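Local coordinates for protein gamma-glutamyltranspeptidase (Streptomyces lincolnensis, PDB 6J3A) that belongs to the gamma-glutamyltranspeptidases of the N-terminal nucleophile superfamily, is a homologue of LmbA, and probably processes gamma-glutamyl or related amide-containing substrates, at residues Ala40-Phe45 with Trp115-Leu119; Pro99-Leu104 with Thr233-Ser237; Val152-Arg156 with Tyr170-Ala176; Asp369-Thr373 with Pro549-Pro554; Asp534-Asn540 with Val557-Met563. One frame throughout, in Å; residues are numbered along the deposited sequence.

Contact 1 (Ala40-Phe45 with Trp115-Leu119); sequences AVAGAF and WMLLL
The indole of Trp115 is the bump of this contact, and Ala40, Val41, Ala44 and Phe45 form the hollow that takes it. Ala44 is the floor: its CB stands over one face of the six-membered ring, 3.7 Å from the ring centroid, with the closest approach of 3.4 Å between CB and Trp115 CZ2, a CH-pi contact. Ala40 adds its carbonyl O over that face, 4.0 Å from Trp115 CZ3. Trp115 CG lies anti to its carbonyl carbon (chi1 -67°), which lets the indole reach Ala44 and Ala40. Such knobs-into-holes packing joins helices 36-50 and 111-122, whose short segments run nearly antiparallel at 156° with axes 10.2 Å apart; both helices rest on strand 433-436 of the N-terminal nucleophile hydrolase core, through Ala40 on Val434 and Trp115 on Ala436. Phe45 makes another wall. Its edge is turned toward the indole face in an offset edge-to-face pair, planes at 61° and centroids 5.7 Å apart measured to the five-membered ring. Met116, bent at its middle and outer bonds, brings CE within 3.9 Å of Phe45 CZ. Val41 meets Trp115 with one branch: CG2 lies 3.6 Å from the carbonyl O of Trp115 and also touches Leu118 CD2 and Leu119 CB.

Contact 2 (Pro99-Leu104 with Thr233-Ser237); sequences PGTGPL and TMDTS
An Asx turn at Asp235, at the start of the loop between the short antiparallel strands 233-234 and 240-241, packs against Pro99-Leu104, where Thr101 and Pro99 meet Asp235 and Thr236. Two bonds cross in opposite senses. Gly100 N donates to Thr236 OG1 at 3.2 Å and a bent 136°. In return Thr236 N points to Thr101 OG1, 2.8 Å away, but this bond is weak, its angle only 121°. Thr101 OG1 sits between its own backbone N and carbonyl carbon (chi1 58°), a position that faces it to the turn, where it also lies 3.1 Å from Asp235 CA. The methyls CG2 of Thr101 and Thr236 meet beside these bonds, and Pro99 CB reaches 3.4 Å from Thr236 OG1. A water joins the segments as well: it donates to Thr101 O and to Asp235 OD2 and accepts from Leu104 N. Gly102 passes close to Asp235, and a side chain there would collide with Asp235 CB; its backbone angles call for glycine as well, since a CB would jam against the carbonyl O of Thr101. At the other end Pro103 CD rests 3.7 Å from Thr233 CB, while the Thr233 hydroxyl bonds to Arg231 O. Asp235 OD1 takes the backbone N of Ser237 at 2.8 Å, two residues on, the bond that defines an Asx turn.

Contact 3 (Val152-Arg156 with Tyr170-Ala176); sequences VETVR and YLPGGKA
The guanidinium of Arg156 has Leu171 CD2 over one face, 3.6 Å above the plane and displaced toward the rim, while oxygen acceptors meet it at the edges. At the end, NH1 and NH2 both grip the carbonyl O of Gly174, NH2 at 3.0 Å, each with that oxygen near the guanidinium plane; both nitrogens approach from the same face of the carbonyl. Along the side edge NE meets Glu153 OE1 at 2.8 Å and NH2 meets Glu153 OE2, a side-on salt bridge using the syn side of each carboxylate oxygen. NH1 has a further salt bridge to Glu160. Arg156 CG lies anti to the backbone N (chi1 179°), so the chain runs out straight before bending at chi3 toward the loop. This joins two helix ends: helix 146-154 gives way through Val155, the N-cap of helix 156-161, and Leu171 is the first residue to leave helix 164-170, whose following loop, 171-176, turns back on itself. With a leucine in place of Arg156, Gly174 O would probably be left without both donors and the Glu153 carboxylate without its mate. Beside these polar bonds the packing is apolar. Val152 splits its branches: CG1 is 3.5 Å from Leu171 CD2, and CG2 is 3.9 Å from Tyr170 CB. Glu153 OE2 also lies 3.2 Å from the CB of Ala176.

Contact 4 (Asp369-Thr373 with Pro549-Pro554); sequences DLVAT and PRGMRP
Ala372 and Gly551 form the tight centre of this contact: Ala372 CB lies 3.6 Å from Gly551 CA, and a CB on the glycine would clash with it. Two backbone bonds brace the same spot. Met552 N donates to Leu370 O at 3.0 Å with an angle of 143°, and Ala372 N reaches Met552 O at 2.8 Å, though that bond is weak and bent at 129°. The same Met552 O is also 3.2 Å from Val371 CA, a CA-H...O contact. Away from this core the packing opens toward solvent. Leu370, exposed, brings CD2 to 3.8 Å from Pro549 O, with CG anti to the backbone N (chi1 175°). Val371, also exposed, lays CG1 3.9 Å from Pro554 CD, the side chains crossing at about a right angle. Neither arginine sends its charge here: Arg550 ends at Gly545, Thr463 and the ring of Trp464, and Arg553 pairs with Asp541. The meeting of 369-373, in the loop between helix 334-341 and strand 424-428, with 549-554, between strands 538-540 and 556-560, therefore rests mainly on main-chain atoms and a glycine-alanine fit, and probably depends more on backbone position than on side-chain chemistry.

Contact 5 (Asp534-Asn540 with Val557-Met563); sequences DAPNWHN and VTVEARM
Glu560 reaches across to Asn537, just before strand 538-540. Its CB passes 3.9 Å from Asn537 O, and CG comes nearer, 3.5 Å from the same oxygen. CG is anti to the carbonyl carbon (chi1 -69°) and the chain beyond stays extended, which carries the carboxylate to Asn537 N, with CD 3.8 Å from that nitrogen. There OE2 accepts at 3.0 Å and 162°, from above the carboxylate plane, while also pairing with Arg562 NH1 at 3.1 Å; OE1 meets Arg608 and the backbone N of Ser585 and Glu586. Cut back to alanine, the position would probably leave Asn537 N without this acceptor and Arg562 and Arg608 without their carboxylate. Glu560 also opens a type I turn to Met563, whose CE touches Trp538 CE3 at 3.7 Å. Farther along, strands 538-540 and 556-560 run antiparallel in a small mixed sheet: Thr558 N reaches His539 O at 2.7 Å and 178°, with the imidazole alongside the threonine. Trp538 CB packs on Val559 CG1, and its ring is stacked on His512. The chemistry thus pairs a main-chain sheet with a charge cluster, in which two arginines and several N-H groups probably keep Glu560 ionised.

In the fold
Contacts 1 and 5 lie on opposite sides of the chain's centre, with centres 33 Å apart; contact 1 joins helices 36-50 and 111-122, and contact 5 a small strand pair. Contacts 2 and 3 share a side, their centres 19 Å apart and nearest atoms about 7 Å. Along the chain contact 1 crosses contact 2, and contact 3 is nested within the loop that contact 2 closes. Contacts 4 and 5 also cross: their segments 534-540, 549-554 and 557-563 follow one another, while 369-373 comes from far earlier. All five thus tie helices, loops and strands of the gamma-glutamyltranspeptidase fold together; apart from contacts 4 and 5, whose segments adjoin in sequence with centres 21 Å apart, they are separate in space.

Contact 1 (Ala40-Phe45 with Trp115-Leu119)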
# COMPACT_ATOMS: atom_id res chain seq x y z
N ALA A 40 13.76 -0.54 -11.77
CA ALA A 40 13.47 0.86 -12.02
C ALA A 40 13.22 1.15 -13.51
O ALA A 40 12.37 1.98 -13.84
CB ALA A 40 14.61 1.72 -11.51
N VAL A 41 13.96 0.47 -14.38
CA VAL A 41 13.73 0.57 -15.82
C VAL A 41 12.30 0.14 -16.14
O VAL A 41 11.55 0.91 -16.75
CB VAL A 41 14.75 -0.26 -16.64
CG1 VAL A 41 14.38 -0.27 -18.12
CG2 VAL A 41 16.15 0.34 -16.49
N ALA A 42 11.92 -1.05 -15.69
CA ALA A 42 10.55 -1.55 -15.90
C ALA A 42 9.48 -0.57 -15.41
O ALA A 42 8.56 -0.23 -16.15
CB ALA A 42 10.36 -2.87 -15.21
N GLY A 43 9.63 -0.15 -14.16
CA GLY A 43 8.72 0.82 -13.56
C GLY A 43 8.61 2.12 -14.35
O GLY A 43 7.53 2.68 -14.46
N ALA A 44 9.73 2.58 -14.90
CA ALA A 44 9.79 3.85 -15.62
C ALA A 44 8.96 3.84 -16.89
O ALA A 44 8.29 4.81 -17.20
CB ALA A 44 11.22 4.21 -15.95
N PHE A 45 9.04 2.74 -17.62
CA PHE A 45 8.25 2.57 -18.83
C PHE A 45 6.77 2.32 -18.52
O PHE A 45 5.90 2.69 -19.30
CB PHE A 45 8.85 1.47 -19.72
CG PHE A 45 10.08 1.91 -20.47
CD1 PHE A 45 11.31 1.99 -19.83
CD2 PHE A 45 10.01 2.27 -21.81
CE1 PHE A 45 12.44 2.41 -20.51
CE2 PHE A 45 11.14 2.69 -22.50
CZ PHE A 45 12.36 2.76 -21.85
N TRP A 115 17.83 5.31 -19.46
CA TRP A 115 17.34 4.01 -18.98
C TRP A 115 18.05 2.85 -19.68
O TRP A 115 18.23 1.78 -19.09
CB TRP A 115 15.83 3.89 -19.18
CG TRP A 115 15.01 4.81 -18.32
CD1 TRP A 115 14.13 5.77 -18.75
CD2 TRP A 115 15.00 4.87 -16.89
NE1 TRP A 115 13.56 6.42 -17.67
CE2 TRP A 115 14.08 5.88 -16.52
CE3 TRP A 115 15.66 4.15 -15.89
CZ2 TRP A 115 13.82 6.20 -15.19
CZ3 TRP A 115 15.40 4.47 -14.56
CH2 TRP A 115 14.49 5.48 -14.23
N MET A 116 18.44 3.06 -20.93
CA MET A 116 19.19 2.05 -21.68
C MET A 116 20.57 1.91 -21.09
O MET A 116 21.07 0.80 -20.97
CB MET A 116 19.30 2.42 -23.16
CG MET A 116 18.04 2.24 -23.99
SD MET A 116 17.15 0.71 -23.72
CE MET A 116 15.94 1.26 -22.52
N LEU A 117 21.20 3.03 -20.73
CA LEU A 117 22.52 3.00 -20.11
C LEU A 117 22.47 2.27 -18.78
O LEU A 117 23.31 1.42 -18.49
CB LEU A 117 23.09 4.40 -19.88
CG LEU A 117 24.21 4.89 -20.81
CD1 LEU A 117 24.78 6.18 -20.25
CD2 LEU A 117 25.35 3.90 -21.00
N LEU A 118 21.47 2.62 -17.96
CA LEU A 118 21.27 1.97 -16.67
C LEU A 118 21.14 0.46 -16.83
O LEU A 118 21.86 -0.30 -16.19
CB LEU A 118 20.04 2.55 -15.97
CG LEU A 118 19.94 2.19 -14.48
CD1 LEU A 118 21.03 2.83 -13.63
CD2 LEU A 118 18.58 2.60 -13.95
N LEU A 119 20.23 0.04 -17.69
CA LEU A 119 20.04 -1.37 -17.97
C LEU A 119 21.33 -2.04 -18.44
O LEU A 119 21.67 -3.12 -17.98
CB LEU A 119 18.93 -1.56 -19.01
CG LEU A 119 18.29 -2.95 -19.14
CD1 LEU A 119 17.69 -3.43 -17.83
CD2 LEU A 119 17.21 -2.95 -20.21

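Contact 2 (Pro99-Leu104 with Thr233-Ser237)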
# COMPACT_ATOMS: atom_id res chain seq x y z
N PRO A 99 8.26 29.27 -25.28
CA PRO A 99 6.88 28.83 -25.08
C PRO A 99 6.71 27.62 -24.16
O PRO A 99 7.59 26.76 -24.10
CB PRO A 99 6.41 28.47 -26.50
CG PRO A 99 7.33 29.19 -27.43
CD PRO A 99 8.63 29.33 -26.71
N GLY A 100 5.58 27.57 -23.46
CA GLY A 100 5.23 26.42 -22.63
C GLY A 100 4.94 25.16 -23.41
O GLY A 100 5.03 24.06 -22.87
N THR A 101 4.57 25.31 -24.68
CA THR A 101 4.19 24.19 -25.53
C THR A 101 4.93 24.19 -26.86
O THR A 101 5.65 25.13 -27.19
CB THR A 101 2.69 24.24 -25.79
OG1 THR A 101 2.37 25.49 -26.41
CG2 THR A 101 1.92 24.12 -24.47
N GLY A 102 4.75 23.13 -27.63
CA GLY A 102 5.22 23.11 -29.00
C GLY A 102 6.67 22.66 -29.10
O GLY A 102 7.32 22.48 -28.09
N PRO A 103 7.16 22.46 -30.35
CA PRO A 103 8.47 21.88 -30.61
C PRO A 103 9.66 22.82 -30.36
O PRO A 103 10.79 22.33 -30.31
CB PRO A 103 8.39 21.48 -32.09
CG PRO A 103 7.44 22.45 -32.68
CD PRO A 103 6.46 22.80 -31.60
N LEU A 104 9.42 24.12 -30.19
CA LEU A 104 10.49 25.05 -29.76
C LEU A 104 10.93 24.82 -28.31
O LEU A 104 12.05 25.14 -27.95
CB LEU A 104 10.09 26.53 -29.93
CG LEU A 104 10.02 27.12 -31.34
CD1 LEU A 104 9.37 28.49 -31.26
CD2 LEU A 104 11.40 27.22 -31.96
N THR A 233 3.55 23.88 -35.70
CA THR A 233 2.70 23.45 -34.60
C THR A 233 2.31 24.67 -33.78
O THR A 233 3.16 25.47 -33.39
CB THR A 233 3.46 22.46 -33.71
OG1 THR A 233 3.95 21.38 -34.51
CG2 THR A 233 2.57 21.89 -32.62
N MET A 234 1.02 24.80 -33.51
CA MET A 234 0.52 25.84 -32.63
C MET A 234 1.14 25.68 -31.25
O MET A 234 1.36 24.55 -30.79
CB MET A 234 -0.99 25.73 -32.53
CG MET A 234 -1.67 26.70 -31.57
SD MET A 234 -1.49 28.40 -32.10
CE MET A 234 -2.63 28.47 -33.48
N ASP A 235 1.42 26.80 -30.60
CA ASP A 235 1.90 26.78 -29.22
C ASP A 235 1.27 27.90 -28.38
O ASP A 235 0.31 28.52 -28.83
CB ASP A 235 3.43 26.82 -29.21
CG ASP A 235 4.00 28.11 -29.75
OD1 ASP A 235 3.39 29.19 -29.61
OD2 ASP A 235 5.11 28.03 -30.30
N THR A 236 1.80 28.14 -27.18
CA THR A 236 1.27 29.18 -26.27
C THR A 236 1.34 30.62 -26.81
O THR A 236 0.57 31.47 -26.36
CB THR A 236 2.00 29.15 -24.91
OG1 THR A 236 3.42 29.20 -25.11
CG2 THR A 236 1.64 27.90 -24.11
N SER A 237 2.26 30.90 -27.74
CA SER A 237 2.35 32.22 -28.42
C SER A 237 1.11 32.59 -29.24
O SER A 237 0.80 33.77 -29.40
CB SER A 237 3.60 32.29 -29.33
OG SER A 237 3.45 31.51 -30.51
O HOH W 1 6.98 25.69 -29.72

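Contact 3 (Val152-Arg156 with Tyr170-Ala176)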
# COMPACT_ATOMS: atom_id res chain seq x y z
N VAL A 152 -6.61 15.75 -20.38
CA VAL A 152 -7.04 15.73 -21.77
C VAL A 152 -8.16 16.75 -22.01
O VAL A 152 -8.06 17.56 -22.93
CB VAL A 152 -7.47 14.32 -22.22
CG1 VAL A 152 -8.13 14.35 -23.59
CG2 VAL A 152 -6.26 13.39 -22.28
N GLU A 153 -9.19 16.74 -21.17
CA GLU A 153 -10.31 17.70 -21.31
C GLU A 153 -9.86 19.18 -21.31
O GLU A 153 -10.49 20.00 -21.96
CB GLU A 153 -11.40 17.49 -20.24
CG GLU A 153 -12.25 16.21 -20.38
CD GLU A 153 -13.15 16.17 -21.61
OE1 GLU A 153 -13.27 17.19 -22.32
OE2 GLU A 153 -13.75 15.10 -21.86
N THR A 154 -8.78 19.49 -20.60
CA THR A 154 -8.21 20.86 -20.57
C THR A 154 -7.69 21.37 -21.93
O THR A 154 -7.67 22.58 -22.18
CB THR A 154 -7.01 21.00 -19.59
OG1 THR A 154 -5.91 20.19 -20.02
CG2 THR A 154 -7.39 20.64 -18.18
N VAL A 155 -7.24 20.43 -22.76
CA VAL A 155 -6.67 20.72 -24.07
C VAL A 155 -7.51 20.05 -25.15
O VAL A 155 -6.98 19.58 -26.16
CB VAL A 155 -5.19 20.24 -24.19
CG1 VAL A 155 -4.28 21.11 -23.34
CG2 VAL A 155 -5.02 18.75 -23.84
N ARG A 156 -8.83 20.01 -24.95
CA ARG A 156 -9.71 19.35 -25.90
C ARG A 156 -9.74 20.13 -27.21
O ARG A 156 -9.55 19.56 -28.28
CB ARG A 156 -11.14 19.21 -25.35
CG ARG A 156 -12.10 18.55 -26.33
CD ARG A 156 -13.53 18.47 -25.82
NE ARG A 156 -13.76 17.23 -25.10
CZ ARG A 156 -13.89 16.02 -25.66
NH1 ARG A 156 -13.82 15.85 -26.98
NH2 ARG A 156 -14.08 14.96 -24.89
N TYR A 170 -5.85 10.28 -27.80
CA TYR A 170 -6.49 10.59 -26.52
C TYR A 170 -7.98 10.94 -26.58
O TYR A 170 -8.65 10.95 -25.54
CB TYR A 170 -5.71 11.70 -25.79
CG TYR A 170 -4.36 11.21 -25.29
CD1 TYR A 170 -4.27 10.37 -24.18
CD2 TYR A 170 -3.18 11.56 -25.95
CE1 TYR A 170 -3.03 9.91 -23.72
CE2 TYR A 170 -1.94 11.10 -25.50
CZ TYR A 170 -1.87 10.28 -24.39
OH TYR A 170 -0.64 9.83 -23.95
N LEU A 171 -8.50 11.20 -27.77
CA LEU A 171 -9.91 11.48 -27.99
C LEU A 171 -10.46 10.60 -29.11
O LEU A 171 -11.13 11.10 -30.02
CB LEU A 171 -10.11 12.96 -28.34
CG LEU A 171 -9.75 14.04 -27.32
CD1 LEU A 171 -10.00 15.41 -27.94
CD2 LEU A 171 -10.55 13.91 -26.04
N PRO A 172 -10.18 9.28 -29.07
CA PRO A 172 -10.77 8.41 -30.10
C PRO A 172 -12.29 8.54 -30.09
O PRO A 172 -12.92 8.36 -29.03
CB PRO A 172 -10.36 7.00 -29.68
CG PRO A 172 -10.09 7.11 -28.21
CD PRO A 172 -9.53 8.49 -28.00
N GLY A 173 -12.86 8.90 -31.24
CA GLY A 173 -14.29 9.23 -31.36
C GLY A 173 -14.73 10.43 -30.53
O GLY A 173 -15.89 10.55 -30.18
N GLY A 174 -13.80 11.31 -30.19
CA GLY A 174 -14.08 12.40 -29.26
C GLY A 174 -14.23 12.02 -27.79
O GLY A 174 -14.56 12.87 -26.96
N LYS A 175 -13.95 10.75 -27.46
CA LYS A 175 -14.12 10.22 -26.11
C LYS A 175 -12.80 10.33 -25.34
O LYS A 175 -11.81 9.67 -25.68
CB LYS A 175 -14.59 8.76 -26.15
N ALA A 176 -12.81 11.19 -24.32
CA ALA A 176 -11.69 11.31 -23.39
C ALA A 176 -11.57 10.06 -22.50
O ALA A 176 -12.55 9.32 -22.34
CB ALA A 176 -11.87 12.55 -22.52

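Contact 4 (Asp369-Thr373 with Pro549-Pro554)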
# COMPACT_ATOMS: atom_id res chain seq x y z
N ASP A 369 12.09 40.01 -12.01
CA ASP A 369 11.23 40.88 -11.17
C ASP A 369 9.71 40.70 -11.38
O ASP A 369 8.91 41.20 -10.58
CB ASP A 369 11.63 42.37 -11.36
CG ASP A 369 11.72 42.80 -12.84
OD1 ASP A 369 11.42 41.98 -13.74
OD2 ASP A 369 12.10 43.96 -13.10
N LEU A 370 9.33 39.97 -12.44
CA LEU A 370 7.92 39.85 -12.86
C LEU A 370 7.05 39.09 -11.86
O LEU A 370 7.39 37.97 -11.46
CB LEU A 370 7.83 39.15 -14.22
CG LEU A 370 6.42 38.82 -14.77
CD1 LEU A 370 5.84 39.97 -15.59
CD2 LEU A 370 6.43 37.52 -15.58
N VAL A 371 5.90 39.68 -11.54
CA VAL A 371 4.92 39.12 -10.59
C VAL A 371 3.77 38.33 -11.26
O VAL A 371 2.93 38.90 -11.96
CB VAL A 371 4.30 40.26 -9.73
CG1 VAL A 371 3.27 39.72 -8.74
CG2 VAL A 371 5.39 41.02 -8.99
N ALA A 372 3.74 37.02 -11.00
CA ALA A 372 2.59 36.17 -11.33
C ALA A 372 1.44 36.66 -10.48
O ALA A 372 1.58 36.79 -9.26
CB ALA A 372 2.85 34.71 -11.00
N THR A 373 0.31 36.96 -11.11
CA THR A 373 -0.92 37.22 -10.37
C THR A 373 -2.08 36.55 -11.09
O THR A 373 -2.11 36.48 -12.33
CB THR A 373 -1.16 38.73 -10.08
OG1 THR A 373 -2.07 38.88 -8.98
CG2 THR A 373 -1.70 39.50 -11.30
N PRO A 549 4.30 30.91 -17.80
CA PRO A 549 4.95 32.20 -18.12
C PRO A 549 5.92 32.81 -17.08
O PRO A 549 6.17 34.03 -17.12
CB PRO A 549 3.73 33.13 -18.27
CG PRO A 549 2.79 32.62 -17.23
CD PRO A 549 2.99 31.12 -17.15
N ARG A 550 6.45 32.00 -16.17
CA ARG A 550 7.59 32.38 -15.30
C ARG A 550 7.35 33.55 -14.32
O ARG A 550 8.27 34.34 -14.07
CB ARG A 550 8.86 32.73 -16.11
CG ARG A 550 9.22 31.83 -17.28
CD ARG A 550 9.72 30.48 -16.82
NE ARG A 550 11.01 30.50 -16.14
CZ ARG A 550 12.20 30.35 -16.72
NH1 ARG A 550 12.33 30.19 -18.03
NH2 ARG A 550 13.29 30.35 -15.96
N GLY A 551 6.16 33.67 -13.76
CA GLY A 551 5.97 34.68 -12.72
C GLY A 551 6.59 34.31 -11.37
O GLY A 551 7.10 33.20 -11.17
N MET A 552 6.59 35.27 -10.45
CA MET A 552 6.83 35.01 -9.03
C MET A 552 5.73 35.64 -8.17
O MET A 552 5.06 36.58 -8.59
CB MET A 552 8.21 35.52 -8.61
CG MET A 552 8.31 36.89 -7.95
SD MET A 552 10.03 37.26 -7.55
CE MET A 552 9.91 37.54 -5.78
N ARG A 553 5.54 35.09 -6.97
CA ARG A 553 4.53 35.60 -6.03
C ARG A 553 5.23 36.04 -4.75
O ARG A 553 5.53 35.20 -3.90
CB ARG A 553 3.47 34.54 -5.76
CG ARG A 553 2.70 34.11 -7.01
CD ARG A 553 2.14 32.69 -6.92
NE ARG A 553 0.75 32.62 -6.43
CZ ARG A 553 0.25 31.74 -5.55
NH1 ARG A 553 1.01 30.81 -4.96
NH2 ARG A 553 -1.04 31.80 -5.22
N PRO A 554 5.51 37.35 -4.61
CA PRO A 554 6.29 37.83 -3.47
C PRO A 554 5.67 37.51 -2.12
O PRO A 554 4.47 37.72 -1.93
CB PRO A 554 6.33 39.35 -3.69
CG PRO A 554 6.18 39.53 -5.15
CD PRO A 554 5.25 38.43 -5.58

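Contact 5 (Asp534-Asn540 with Val557-Met563)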
# COMPACT_ATOMS: atom_id res chain seq x y z
N ASP A 534 3.40 11.69 5.62
CA ASP A 534 2.09 12.14 6.15
C ASP A 534 2.15 13.54 6.72
O ASP A 534 1.20 14.30 6.57
CB ASP A 534 1.57 11.20 7.26
CG ASP A 534 0.89 9.94 6.72
OD1 ASP A 534 1.09 9.55 5.55
OD2 ASP A 534 0.17 9.31 7.52
N ALA A 535 3.26 13.89 7.37
CA ALA A 535 3.39 15.19 8.03
C ALA A 535 2.90 16.34 7.14
O ALA A 535 3.17 16.34 5.92
CB ALA A 535 4.82 15.44 8.47
N PRO A 536 2.17 17.30 7.73
CA PRO A 536 1.82 18.51 7.00
C PRO A 536 3.05 19.12 6.34
O PRO A 536 4.08 19.31 7.00
CB PRO A 536 1.26 19.44 8.09
CG PRO A 536 0.70 18.52 9.10
CD PRO A 536 1.62 17.32 9.10
N ASN A 537 2.94 19.37 5.04
CA ASN A 537 4.03 19.93 4.25
C ASN A 537 3.58 21.30 3.73
O ASN A 537 2.41 21.66 3.85
CB ASN A 537 4.42 18.96 3.12
CG ASN A 537 5.90 19.03 2.74
OD1 ASN A 537 6.51 20.07 2.87
ND2 ASN A 537 6.46 17.93 2.27
N TRP A 538 4.54 22.06 3.19
CA TRP A 538 4.31 23.43 2.74
C TRP A 538 5.33 23.80 1.67
O TRP A 538 6.31 23.10 1.50
CB TRP A 538 4.44 24.41 3.92
CG TRP A 538 5.88 24.51 4.44
CD1 TRP A 538 6.83 25.45 4.11
CD2 TRP A 538 6.53 23.61 5.35
NE1 TRP A 538 8.01 25.19 4.76
CE2 TRP A 538 7.86 24.07 5.52
CE3 TRP A 538 6.12 22.46 6.03
CZ2 TRP A 538 8.77 23.42 6.35
CZ3 TRP A 538 7.03 21.81 6.87
CH2 TRP A 538 8.34 22.29 7.02
N HIS A 539 5.09 24.91 0.99
CA HIS A 539 6.05 25.48 0.03
C HIS A 539 5.86 26.98 -0.07
O HIS A 539 4.80 27.48 0.31
CB HIS A 539 5.89 24.87 -1.36
CG HIS A 539 4.66 25.33 -2.09
ND1 HIS A 539 4.70 26.22 -3.14
CD2 HIS A 539 3.36 24.99 -1.94
CE1 HIS A 539 3.47 26.42 -3.60
NE2 HIS A 539 2.64 25.69 -2.88
N ASN A 540 6.87 27.67 -0.58
CA ASN A 540 6.72 29.08 -0.97
C ASN A 540 6.84 29.26 -2.49
O ASN A 540 7.34 28.37 -3.18
CB ASN A 540 7.72 29.98 -0.22
CG ASN A 540 9.12 29.95 -0.82
OD1 ASN A 540 9.39 30.61 -1.82
ND2 ASN A 540 10.02 29.23 -0.17
N VAL A 557 3.38 31.93 0.66
CA VAL A 557 3.64 30.59 1.21
C VAL A 557 2.34 29.79 1.35
O VAL A 557 1.30 30.32 1.76
CB VAL A 557 4.42 30.68 2.53
CG1 VAL A 557 3.54 31.21 3.66
CG2 VAL A 557 5.02 29.34 2.89
N THR A 558 2.41 28.51 1.01
CA THR A 558 1.23 27.65 0.99
C THR A 558 1.38 26.47 1.95
O THR A 558 2.22 25.60 1.74
CB THR A 558 0.95 27.15 -0.44
OG1 THR A 558 0.86 28.28 -1.32
CG2 THR A 558 -0.36 26.34 -0.52
N VAL A 559 0.55 26.45 3.00
CA VAL A 559 0.50 25.32 3.96
C VAL A 559 -0.75 24.47 3.76
O VAL A 559 -1.78 24.96 3.29
CB VAL A 559 0.56 25.79 5.44
CG1 VAL A 559 1.85 26.55 5.71
CG2 VAL A 559 -0.65 26.63 5.83
N GLU A 560 -0.66 23.19 4.14
CA GLU A 560 -1.82 22.30 4.15
C GLU A 560 -2.75 22.70 5.28
O GLU A 560 -2.31 23.20 6.31
CB GLU A 560 -1.40 20.84 4.30
CG GLU A 560 -0.70 20.28 3.08
CD GLU A 560 -0.38 18.80 3.19
OE1 GLU A 560 -0.79 18.04 2.29
OE2 GLU A 560 0.28 18.37 4.16
N ALA A 561 -4.04 22.45 5.09
CA ALA A 561 -5.06 22.79 6.08
C ALA A 561 -4.88 22.07 7.41
O ALA A 561 -5.40 22.54 8.42
CB ALA A 561 -6.46 22.52 5.54
N ARG A 562 -4.15 20.95 7.42
CA ARG A 562 -3.97 20.14 8.65
C ARG A 562 -2.71 20.51 9.43
O ARG A 562 -2.47 19.93 10.48
CB ARG A 562 -4.04 18.61 8.40
CG ARG A 562 -3.74 18.15 6.99
CD ARG A 562 -4.05 16.68 6.78
NE ARG A 562 -3.02 15.84 7.35
CZ ARG A 562 -1.80 15.64 6.84
NH1 ARG A 562 -1.40 16.22 5.70
NH2 ARG A 562 -0.97 14.85 7.49
N MET A 563 -1.94 21.48 8.94
CA MET A 563 -0.96 22.17 9.77
C MET A 563 -1.71 22.95 10.86
O MET A 563 -2.82 23.44 10.61
CB MET A 563 -0.10 23.12 8.93
CG MET A 563 1.00 23.84 9.70
SD MET A 563 2.33 24.47 8.65
CE MET A 563 3.22 22.96 8.27